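Local atomic coordinates of polyphosphate kinase (Porphyromonas gingivalis, PDB entry 2O8R), a protein that probably catalyses the reversible, magnesium-dependent transfer of the terminal phosphate of ATP onto a growing chain of polyphosphate. Residues Pro34-Ile39 with Pro108-His113; Arg38-Ser43 with Asp305-Pro310; Gly114-Thr119 with Phe203-Phe208. The protein carries 3 engineered substitutions. One frame throughout, in Å; residues are numbered along the deposited sequence.

Contact 1 of 3, residues Pro34-Ile39 with Pro108-His113; sequences PVYDRI and PTLEEH
Val35 and Thr109 lie alongside each other, pointing opposite ways, where two nearly antiparallel helices (153° between their N-to-C directions) face each other. CG1 of Val35 lies 3.5 Å from CG2 of Thr109, so methyl meets methyl. This is possible because OG1 of Thr109 lies beside the backbone N (chi1 -42°), which puts CG2 anti to that N; OG1 hydrogen-bonds to the carbonyl of Gln105, one turn earlier in its own helix. A threonine suits the place well: one branch serves the helix and the other the interface. Arg38 crosses the same methyl at about a right angle, its NH2 3.6 Å from Thr109 CG2; its NE donates to Leu33 O.

Leu110 supplies the second patch. Its CD1 reaches toward CD1 of Ile39, tip to tip, at 4.0 Å. Its CD2 is set across the end of the Tyr36 side chain, 3.7 Å from OH, which also makes a weak hydrogen bond with Pro310 O. The Tyr36 ring carries Ile39 CD1 over one face, so the tyrosine, isoleucine and leucine share one buried cluster.

Beyond Thr109, His113 turns back on the end of its helix. ND1 donates to Thr109 O over 2.8 Å, with an angle of 165° at the hydrogen, and the acceptor lies near the imidazole plane.

With the helix axes 11.0 Å apart, the two segments meet mainly through side chains. Methyl and aliphatic packing joins them, while the polar ends of Thr109 and Arg38 bond within or near their own segments, which implies cohesion by burial and shape rather than by directed bonds.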
loop_
_atom_site.group_PDB
_atom_site.type_symbol
_atom_site.label_atom_id
_atom_site.label_comp_id
_atom_site.label_asym_id
_atom_site.label_seq_id
_atom_site.Cartn_x
_atom_site.Cartn_y
_atom_site.Cartn_z
ATOM N N PRO A 34 26.611 7.488 13.268
ATOM C CA PRO A 34 25.497 7.283 14.190
ATOM C C PRO A 34 24.919 5.906 13.988
ATOM O O PRO A 34 24.715 5.522 12.836
ATOM C CB PRO A 34 24.498 8.343 13.744
ATOM C CG PRO A 34 25.339 9.422 13.221
ATOM C CD PRO A 34 26.468 8.751 12.526
ATOM N N VAL A 35 24.667 5.169 15.080
ATOM C CA VAL A 35 24.333 3.723 14.974
ATOM C C VAL A 35 23.288 3.386 13.942
ATOM O O VAL A 35 23.472 2.443 13.174
ATOM C CB VAL A 35 23.801 3.053 16.268
ATOM C CG1 VAL A 35 24.828 2.132 16.847
ATOM C CG2 VAL A 35 23.205 4.057 17.278
ATOM N N TYR A 36 22.187 4.139 13.933
ATOM C CA TYR A 36 21.096 3.785 13.056
ATOM C C TYR A 36 21.473 3.895 11.585
ATOM O O TYR A 36 20.947 3.159 10.756
ATOM C CB TYR A 36 19.793 4.494 13.446
ATOM C CG TYR A 36 19.131 3.770 14.603
ATOM C CD1 TYR A 36 19.432 4.091 15.930
ATOM C CD2 TYR A 36 18.242 2.725 14.368
ATOM C CE1 TYR A 36 18.844 3.401 16.982
ATOM C CE2 TYR A 36 17.646 2.041 15.407
ATOM C CZ TYR A 36 17.956 2.374 16.705
ATOM O OH TYR A 36 17.364 1.671 17.714
ATOM N N ASP A 37 22.446 4.755 11.281
ATOM C CA ASP A 37 23.018 4.810 9.936
ATOM C C ASP A 37 23.635 3.479 9.565
ATOM O O ASP A 37 23.425 2.987 8.461
ATOM C CB ASP A 37 24.083 5.903 9.816
ATOM C CG ASP A 37 23.521 7.290 10.020
ATOM O OD1 ASP A 37 22.286 7.446 10.202
ATOM O OD2 ASP A 37 24.334 8.229 9.998
ATOM N N ARG A 38 24.385 2.903 10.499
ATOM C CA ARG A 38 25.052 1.636 10.273
ATOM C C ARG A 38 24.053 0.490 10.176
ATOM O O ARG A 38 24.146 -0.348 9.275
ATOM C CB ARG A 38 26.065 1.374 11.377
ATOM C CG ARG A 38 27.111 2.460 11.479
ATOM C CD ARG A 38 28.115 2.101 12.526
ATOM N NE ARG A 38 27.970 2.895 13.733
ATOM C CZ ARG A 38 28.543 2.596 14.893
ATOM N NH1 ARG A 38 29.286 1.504 15.014
ATOM N NH2 ARG A 38 28.351 3.375 15.943
ATOM N N ILE A 39 23.090 0.472 11.092
ATOM C CA ILE A 39 22.019 -0.525 11.094
ATOM C C ILE A 39 21.263 -0.583 9.756
ATOM O O ILE A 39 21.000 -1.682 9.227
ATOM C CB ILE A 39 21.028 -0.267 12.249
ATOM C CG1 ILE A 39 21.722 -0.521 13.597
ATOM C CG2 ILE A 39 19.756 -1.116 12.077
ATOM C CD1 ILE A 39 20.779 -0.721 14.763
ATOM N N PRO A 108 26.373 -3.844 21.205
ATOM C CA PRO A 108 27.080 -3.052 22.216
ATOM C C PRO A 108 26.882 -1.540 22.105
ATOM O O PRO A 108 26.729 -0.879 23.126
ATOM C CB PRO A 108 28.550 -3.403 21.963
ATOM C CG PRO A 108 28.507 -4.722 21.376
ATOM C CD PRO A 108 27.309 -4.720 20.485
ATOM N N THR A 109 26.902 -0.992 20.890
ATOM C CA THR A 109 26.727 0.457 20.723
ATOM C C THR A 109 25.301 0.888 21.066
ATOM O O THR A 109 25.092 1.925 21.684
ATOM C CB THR A 109 27.053 0.917 19.297
ATOM O OG1 THR A 109 28.222 0.249 18.835
ATOM C CG2 THR A 109 27.307 2.390 19.264
ATOM N N LEU A 110 24.321 0.075 20.672
ATOM C CA LEU A 110 22.926 0.310 21.053
ATOM C C LEU A 110 22.777 0.430 22.569
ATOM O O LEU A 110 22.076 1.303 23.063
ATOM C CB LEU A 110 22.019 -0.790 20.496
ATOM C CG LEU A 110 21.693 -0.728 18.987
ATOM C CD1 LEU A 110 21.105 -2.048 18.521
ATOM C CD2 LEU A 110 20.756 0.423 18.601
ATOM N N GLU A 111 23.467 -0.438 23.300
ATOM C CA GLU A 111 23.446 -0.393 24.756
ATOM C C GLU A 111 24.099 0.847 25.341
ATOM O O GLU A 111 23.626 1.391 26.334
ATOM C CB GLU A 111 24.066 -1.657 25.344
ATOM C CG GLU A 111 23.048 -2.750 25.558
ATOM C CD GLU A 111 23.667 -4.055 25.992
ATOM O OE1 GLU A 111 24.870 -4.073 26.340
ATOM O OE2 GLU A 111 22.943 -5.069 25.978
ATOM N N GLU A 112 25.181 1.297 24.717
ATOM C CA GLU A 112 25.841 2.531 25.122
ATOM C C GLU A 112 24.884 3.716 25.036
ATOM O O GLU A 112 25.055 4.708 25.740
ATOM C CB GLU A 112 27.062 2.782 24.246
ATOM C CG GLU A 112 28.119 3.675 24.856
ATOM C CD GLU A 112 29.406 3.713 24.030
ATOM O OE1 GLU A 112 29.653 2.770 23.239
ATOM O OE2 GLU A 112 30.178 4.689 24.176
ATOM N N HIS A 113 23.861 3.594 24.194
ATOM C CA HIS A 113 22.868 4.649 24.033
ATOM C C HIS A 113 21.463 4.310 24.541
ATOM O O HIS A 113 20.491 4.956 24.156
ATOM C CB HIS A 113 22.820 5.075 22.575
ATOM C CG HIS A 113 24.130 5.575 22.067
ATOM N ND1 HIS A 113 25.093 4.738 21.552
ATOM C CD2 HIS A 113 24.653 6.823 22.028
ATOM C CE1 HIS A 113 26.147 5.449 21.199
ATOM N NE2 HIS A 113 25.906 6.717 21.479
#

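Contact 2 of 3, residues Arg38-Ser43 with Asp305-Pro310; sequences RIKFLS and DLAMLP
Leu306 pushes toward the helix between Ile39 and Leu42, and it is the residue most covered by this contact. Its CD1 meets CD2 of Leu42 at 3.8 Å, while CG2 of Ile39 comes across its base, 3.9 Å from Leu306 CB. Ile39 uses its two ends separately: CG2 sits against Leu306, and CD1 extends to CD2 of Leu309, 3.8 Å away, the two side chains crossing at about a right angle. A beta-branched residue with a long arm can thus serve two leucines, one in the 3-10 segment and one just after it.

Ala307, the third main participant, is small enough for Ser43 to pack directly on it, and Ser43 OG is hydrogen-bonded to O of Gln304, the residue preceding Asp305. The carbonyl of Ala307 receives the one polar link across the contact. Lys40 starts out from the helix away from the turn, but a bend at chi2 (58°) brings its chain back, and NZ reaches Ala307 O at 2.9 Å. The approach is oblique, with a C=O...N angle of 116°.

Here the long helix 35-63 of the N-terminal domain packs on a 3-10 turn at the end of the middle-domain sequence, an interdomain seam. Ser43 lies about 8 Å, side chain to side chain, from Asn48, a predicted ATP-binding residue.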
loop_
_atom_site.group_PDB
_atom_site.type_symbol
_atom_site.label_atom_id
_atom_site.label_comp_id
_atom_site.label_asym_id
_atom_site.label_seq_id
_atom_site.Cartn_x
_atom_site.Cartn_y
_atom_site.Cartn_z
ATOM N N ARG A 38 24.385 2.903 10.499
ATOM C CA ARG A 38 25.052 1.636 10.273
ATOM C C ARG A 38 24.053 0.490 10.176
ATOM O O ARG A 38 24.146 -0.348 9.275
ATOM C CB ARG A 38 26.065 1.374 11.377
ATOM C CG ARG A 38 27.111 2.460 11.479
ATOM C CD ARG A 38 28.115 2.101 12.526
ATOM N NE ARG A 38 27.970 2.895 13.733
ATOM C CZ ARG A 38 28.543 2.596 14.893
ATOM N NH1 ARG A 38 29.286 1.504 15.014
ATOM N NH2 ARG A 38 28.351 3.375 15.943
ATOM N N ILE A 39 23.090 0.472 11.092
ATOM C CA ILE A 39 22.019 -0.525 11.094
ATOM C C ILE A 39 21.263 -0.583 9.756
ATOM O O ILE A 39 21.000 -1.682 9.227
ATOM C CB ILE A 39 21.028 -0.267 12.249
ATOM C CG1 ILE A 39 21.722 -0.521 13.597
ATOM C CG2 ILE A 39 19.756 -1.116 12.077
ATOM C CD1 ILE A 39 20.779 -0.721 14.763
ATOM N N LYS A 40 20.932 0.600 9.222
ATOM C CA LYS A 40 20.362 0.739 7.876
ATOM C C LYS A 40 21.210 0.036 6.828
ATOM O O LYS A 40 20.675 -0.671 5.979
ATOM C CB LYS A 40 20.197 2.209 7.486
ATOM C CG LYS A 40 18.755 2.709 7.426
ATOM C CD LYS A 40 18.008 2.541 8.741
ATOM C CE LYS A 40 16.519 2.437 8.476
ATOM N NZ LYS A 40 15.797 2.041 9.706
ATOM N N PHE A 41 22.527 0.211 6.897
ATOM C CA PHE A 41 23.405 -0.393 5.905
ATOM C C PHE A 41 23.543 -1.914 6.027
ATOM O O PHE A 41 23.735 -2.608 5.029
ATOM C CB PHE A 41 24.757 0.328 5.854
ATOM C CG PHE A 41 24.751 1.482 4.925
ATOM C CD1 PHE A 41 24.240 2.699 5.327
ATOM C CD2 PHE A 41 25.170 1.333 3.616
ATOM C CE1 PHE A 41 24.185 3.767 4.457
ATOM C CE2 PHE A 41 25.114 2.393 2.746
ATOM C CZ PHE A 41 24.608 3.617 3.171
ATOM N N LEU A 42 23.418 -2.420 7.245
ATOM C CA LEU A 42 23.366 -3.851 7.473
ATOM C C LEU A 42 22.142 -4.385 6.724
ATOM O O LEU A 42 22.244 -5.309 5.922
ATOM C CB LEU A 42 23.263 -4.125 8.976
ATOM C CG LEU A 42 24.212 -5.067 9.720
ATOM C CD1 LEU A 42 25.631 -5.016 9.174
ATOM C CD2 LEU A 42 24.182 -4.807 11.251
ATOM N N SER A 43 20.993 -3.766 6.969
ATOM C CA SER A 43 19.748 -4.147 6.308
ATOM C C SER A 43 19.869 -4.123 4.774
ATOM O O SER A 43 19.499 -5.087 4.098
ATOM C CB SER A 43 18.612 -3.236 6.796
ATOM O OG SER A 43 17.729 -2.887 5.747
ATOM N N ASP A 305 15.346 -7.040 7.972
ATOM C CA ASP A 305 14.340 -6.516 8.899
ATOM C C ASP A 305 14.939 -5.569 9.923
ATOM O O ASP A 305 14.195 -4.957 10.685
ATOM C CB ASP A 305 13.627 -7.640 9.656
ATOM C CG ASP A 305 12.836 -8.565 8.748
ATOM O OD1 ASP A 305 12.594 -8.205 7.576
ATOM O OD2 ASP A 305 12.455 -9.660 9.216
ATOM N N LEU A 306 16.269 -5.452 9.960
ATOM C CA LEU A 306 16.904 -4.473 10.847
ATOM C C LEU A 306 16.442 -3.055 10.523
ATOM O O LEU A 306 16.425 -2.187 11.388
ATOM C CB LEU A 306 18.433 -4.583 10.830
ATOM C CG LEU A 306 19.047 -5.777 11.589
ATOM C CD1 LEU A 306 20.545 -5.630 11.680
ATOM C CD2 LEU A 306 18.475 -5.952 12.990
ATOM N N ALA A 307 16.029 -2.841 9.278
ATOM C CA ALA A 307 15.471 -1.566 8.842
ATOM C C ALA A 307 14.212 -1.210 9.625
ATOM O O ALA A 307 13.785 -0.058 9.620
ATOM C CB ALA A 307 15.166 -1.607 7.346
HETATM N N MSE A 308 13.633 -2.205 10.292
HETATM C CA MSE A 308 12.416 -2.038 11.082
HETATM C C MSE A 308 12.691 -1.887 12.570
HETATM O O MSE A 308 11.757 -1.779 13.365
HETATM C CB MSE A 308 11.469 -3.237 10.886
HETATM C CG MSE A 308 10.777 -3.303 9.527
HETATM SE SE MSE A 308 9.864 -1.632 9.054
HETATM C CE MSE A 308 8.433 -1.607 10.381
ATOM N N LEU A 309 13.958 -1.920 12.964
ATOM C CA LEU A 309 14.284 -1.746 14.369
ATOM C C LEU A 309 14.017 -0.304 14.717
ATOM O O LEU A 309 14.571 0.591 14.096
ATOM C CB LEU A 309 15.742 -2.073 14.650
ATOM C CG LEU A 309 16.102 -2.040 16.133
ATOM C CD1 LEU A 309 15.318 -3.122 16.885
ATOM C CD2 LEU A 309 17.607 -2.206 16.327
ATOM N N PRO A 310 13.129 -0.076 15.681
ATOM C CA PRO A 310 12.783 1.285 16.051
ATOM C C PRO A 310 13.940 2.003 16.717
ATOM O O PRO A 310 14.692 1.374 17.456
ATOM C CB PRO A 310 11.647 1.097 17.065
ATOM C CG PRO A 310 11.194 -0.305 16.913
ATOM C CD PRO A 310 12.380 -1.070 16.463
#

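Contact 3 of 3, residues Gly114-Thr119 with Phe203-Phe208; sequences GIRLRT and FYYYSF. With SO4 (sulfate ion), chain J; SO4 (sulfate ion), chain H.
Two arginines, Arg116 and Arg118, rise beside Tyr205 from one face of a parallel strand pair and meet two sulfate ions, probably from the crystallisation liquor. The pair belongs to a three-stranded mixed sheet in which 204-208 is the central strand, flanked by 115-118 and 192-195. Arg116 NH2 makes a weak bond to one sulfate, near the guanidinium plane, and Thr119 N donates to O4 of the other. The arginine charges probably attract the anions to this face. Tyr205 CD1 lies over a face of the Arg118 guanidinium, 3.6 Å from NH2, with the two planes 26° apart.

The backbones bond in the alternating parallel pattern. Arg116 grips the partner strand twice, its N donating to Tyr204 O and its O accepting from Tyr206 N, each at 2.8 Å. On the opposite face aliphatic and aromatic side chains gather: Ile115 CG2 lies at the edge of the Tyr206 ring, and Leu117 CD1 meets Tyr206 CB at 3.8 Å. Gly114, the C-prime residue of the Schellman motif ending helix 83-112, has positive phi (84°), where a CB would press on the preceding carbonyl O. The Phe203 ring, its edge facing Gly114, carries Arg116 CD over one face in a CH-pi contact, 3.9 Å from the ring centroid.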
loop_
_atom_site.group_PDB
_atom_site.type_symbol
_atom_site.label_atom_id
_atom_site.label_comp_id
_atom_site.label_asym_id
_atom_site.label_seq_id
_atom_site.Cartn_x
_atom_site.Cartn_y
_atom_site.Cartn_z
ATOM N N GLY A 114 21.356 3.306 25.405
ATOM C CA GLY A 114 20.077 2.985 26.051
ATOM C C GLY A 114 19.112 2.104 25.268
ATOM O O GLY A 114 17.916 2.114 25.541
ATOM N N ILE A 115 19.625 1.351 24.294
ATOM C CA ILE A 115 18.816 0.393 23.537
ATOM C C ILE A 115 19.304 -1.017 23.833
ATOM O O ILE A 115 20.476 -1.328 23.636
ATOM C CB ILE A 115 18.913 0.619 22.004
ATOM C CG1 ILE A 115 19.098 2.106 21.668
ATOM C CG2 ILE A 115 17.720 -0.011 21.265
ATOM C CD1 ILE A 115 17.839 2.877 21.385
ATOM N N ARG A 116 18.411 -1.873 24.322
ATOM C CA ARG A 116 18.776 -3.264 24.531
ATOM C C ARG A 116 17.973 -4.142 23.597
ATOM O O ARG A 116 16.763 -4.334 23.763
ATOM C CB ARG A 116 18.629 -3.680 25.992
ATOM C CG ARG A 116 19.527 -4.851 26.373
ATOM C CD ARG A 116 20.296 -4.575 27.665
ATOM N NE ARG A 116 19.819 -5.364 28.793
ATOM C CZ ARG A 116 20.276 -6.574 29.104
ATOM N NH1 ARG A 116 21.225 -7.142 28.369
ATOM N NH2 ARG A 116 19.783 -7.223 30.150
ATOM N N LEU A 117 18.652 -4.621 22.564
ATOM C CA LEU A 117 18.052 -5.563 21.660
ATOM C C LEU A 117 18.446 -6.889 22.232
ATOM O O LEU A 117 19.611 -7.276 22.174
ATOM C CB LEU A 117 18.591 -5.397 20.239
ATOM C CG LEU A 117 18.046 -6.418 19.223
ATOM C CD1 LEU A 117 16.526 -6.530 19.294
ATOM C CD2 LEU A 117 18.476 -6.078 17.812
ATOM N N ARG A 118 17.484 -7.577 22.819
ATOM C CA ARG A 118 17.806 -8.785 23.544
ATOM C C ARG A 118 18.088 -9.929 22.609
ATOM O O ARG A 118 17.393 -10.147 21.611
ATOM C CB ARG A 118 16.737 -9.139 24.582
ATOM C CG ARG A 118 17.006 -8.489 25.938
ATOM C CD ARG A 118 16.461 -9.325 27.087
ATOM N NE ARG A 118 15.190 -8.797 27.559
ATOM C CZ ARG A 118 15.065 -8.002 28.613
ATOM N NH1 ARG A 118 16.130 -7.653 29.317
ATOM N NH2 ARG A 118 13.875 -7.556 28.965
ATOM N N THR A 119 19.138 -10.656 22.940
ATOM C CA THR A 119 19.597 -11.737 22.110
ATOM C C THR A 119 19.368 -13.063 22.851
ATOM O O THR A 119 19.430 -14.141 22.257
ATOM C CB THR A 119 21.056 -11.483 21.727
ATOM O OG1 THR A 119 21.262 -11.809 20.351
ATOM C CG2 THR A 119 22.006 -12.250 22.622
ATOM N N PHE A 203 17.238 1.209 29.906
ATOM C CA PHE A 203 17.110 0.931 28.483
ATOM C C PHE A 203 15.675 0.928 27.982
ATOM O O PHE A 203 14.703 0.814 28.753
ATOM C CB PHE A 203 17.691 -0.456 28.136
ATOM C CG PHE A 203 19.068 -0.708 28.674
ATOM C CD1 PHE A 203 20.173 -0.048 28.144
ATOM C CD2 PHE A 203 19.262 -1.618 29.703
ATOM C CE1 PHE A 203 21.453 -0.281 28.641
ATOM C CE2 PHE A 203 20.536 -1.864 30.208
ATOM C CZ PHE A 203 21.635 -1.193 29.675
ATOM N N TYR A 204 15.573 1.053 26.665
ATOM C CA TYR A 204 14.438 0.573 25.906
ATOM C C TYR A 204 14.745 -0.881 25.546
ATOM O O TYR A 204 15.899 -1.232 25.272
ATOM C CB TYR A 204 14.267 1.405 24.649
ATOM C CG TYR A 204 13.658 2.753 24.912
ATOM C CD1 TYR A 204 12.288 2.936 24.810
ATOM C CD2 TYR A 204 14.445 3.847 25.245
ATOM C CE1 TYR A 204 11.713 4.163 25.048
ATOM C CE2 TYR A 204 13.875 5.090 25.485
ATOM C CZ TYR A 204 12.501 5.232 25.392
ATOM O OH TYR A 204 11.893 6.442 25.625
ATOM N N TYR A 205 13.720 -1.729 25.562
ATOM C CA TYR A 205 13.928 -3.149 25.362
ATOM C C TYR A 205 13.279 -3.621 24.084
ATOM O O TYR A 205 12.164 -3.202 23.758
ATOM C CB TYR A 205 13.399 -3.936 26.552
ATOM C CG TYR A 205 14.183 -3.655 27.804
ATOM C CD1 TYR A 205 15.346 -4.368 28.096
ATOM C CD2 TYR A 205 13.781 -2.651 28.686
ATOM C CE1 TYR A 205 16.080 -4.097 29.241
ATOM C CE2 TYR A 205 14.502 -2.379 29.827
ATOM C CZ TYR A 205 15.650 -3.102 30.100
ATOM O OH TYR A 205 16.357 -2.818 31.241
ATOM N N TYR A 206 13.986 -4.480 23.348
ATOM C CA TYR A 206 13.398 -5.106 22.177
ATOM C C TYR A 206 13.713 -6.584 22.108
ATOM O O TYR A 206 14.756 -7.040 22.576
ATOM C CB TYR A 206 13.858 -4.406 20.903
ATOM C CG TYR A 206 13.468 -2.961 20.864
ATOM C CD1 TYR A 206 12.171 -2.585 20.525
ATOM C CD2 TYR A 206 14.389 -1.963 21.182
ATOM C CE1 TYR A 206 11.798 -1.256 20.487
ATOM C CE2 TYR A 206 14.026 -0.623 21.153
ATOM C CZ TYR A 206 12.724 -0.280 20.806
ATOM O OH TYR A 206 12.343 1.036 20.776
ATOM N N SER A 207 12.799 -7.327 21.507
ATOM C CA SER A 207 12.977 -8.754 21.333
ATOM C C SER A 207 12.631 -9.113 19.918
ATOM O O SER A 207 11.710 -8.524 19.345
ATOM C CB SER A 207 12.033 -9.505 22.253
ATOM O OG SER A 207 12.454 -9.394 23.589
ATOM N N PHE A 208 13.370 -10.072 19.361
ATOM C CA PHE A 208 12.986 -10.725 18.103
ATOM C C PHE A 208 11.709 -11.513 18.348
ATOM O O PHE A 208 11.555 -12.175 19.382
ATOM C CB PHE A 208 14.060 -11.709 17.624
ATOM C CG PHE A 208 15.337 -11.056 17.142
ATOM C CD1 PHE A 208 15.567 -10.871 15.786
ATOM C CD2 PHE A 208 16.317 -10.660 18.036
ATOM C CE1 PHE A 208 16.743 -10.291 15.335
ATOM C CE2 PHE A 208 17.494 -10.088 17.591
ATOM C CZ PHE A 208 17.707 -9.902 16.238
HETATM S S SO4 J . 20.698 -10.382 25.893
HETATM O O1 SO4 J . 20.940 -9.473 27.009
HETATM O O2 SO4 J . 21.721 -11.419 25.895
HETATM O O3 SO4 J . 19.376 -10.985 26.046
HETATM O O4 SO4 J . 20.783 -9.650 24.635
HETATM S S SO4 H . 17.674 -9.322 31.571
HETATM O O1 SO4 H . 17.954 -8.001 32.133
HETATM O O2 SO4 H . 18.641 -10.285 32.085
HETATM O O3 SO4 H . 16.312 -9.729 31.927
HETATM O O4 SO4 H . 17.804 -9.277 30.119
#

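Overall arrangement
From the N terminus, helix 35-63 opens both contact 1 and contact 2. Contact 1 closes first, when the end of helix 83-112 returns to the start of helix 35-63. The chain turns directly into strand 115-118, so contact 3 follows in series and closes at strand 204-208, within the middle-domain sequence. Contact 2 closes last, at 305-310, and its long loop encloses contact 3 entirely. The three adjoin in space: Pro310 O lies near Tyr36 OH in a weak hydrogen bond, and Pro310 also packs on Tyr206. Together they tie the N-terminal helices to the small sheet and to the end of the middle domain.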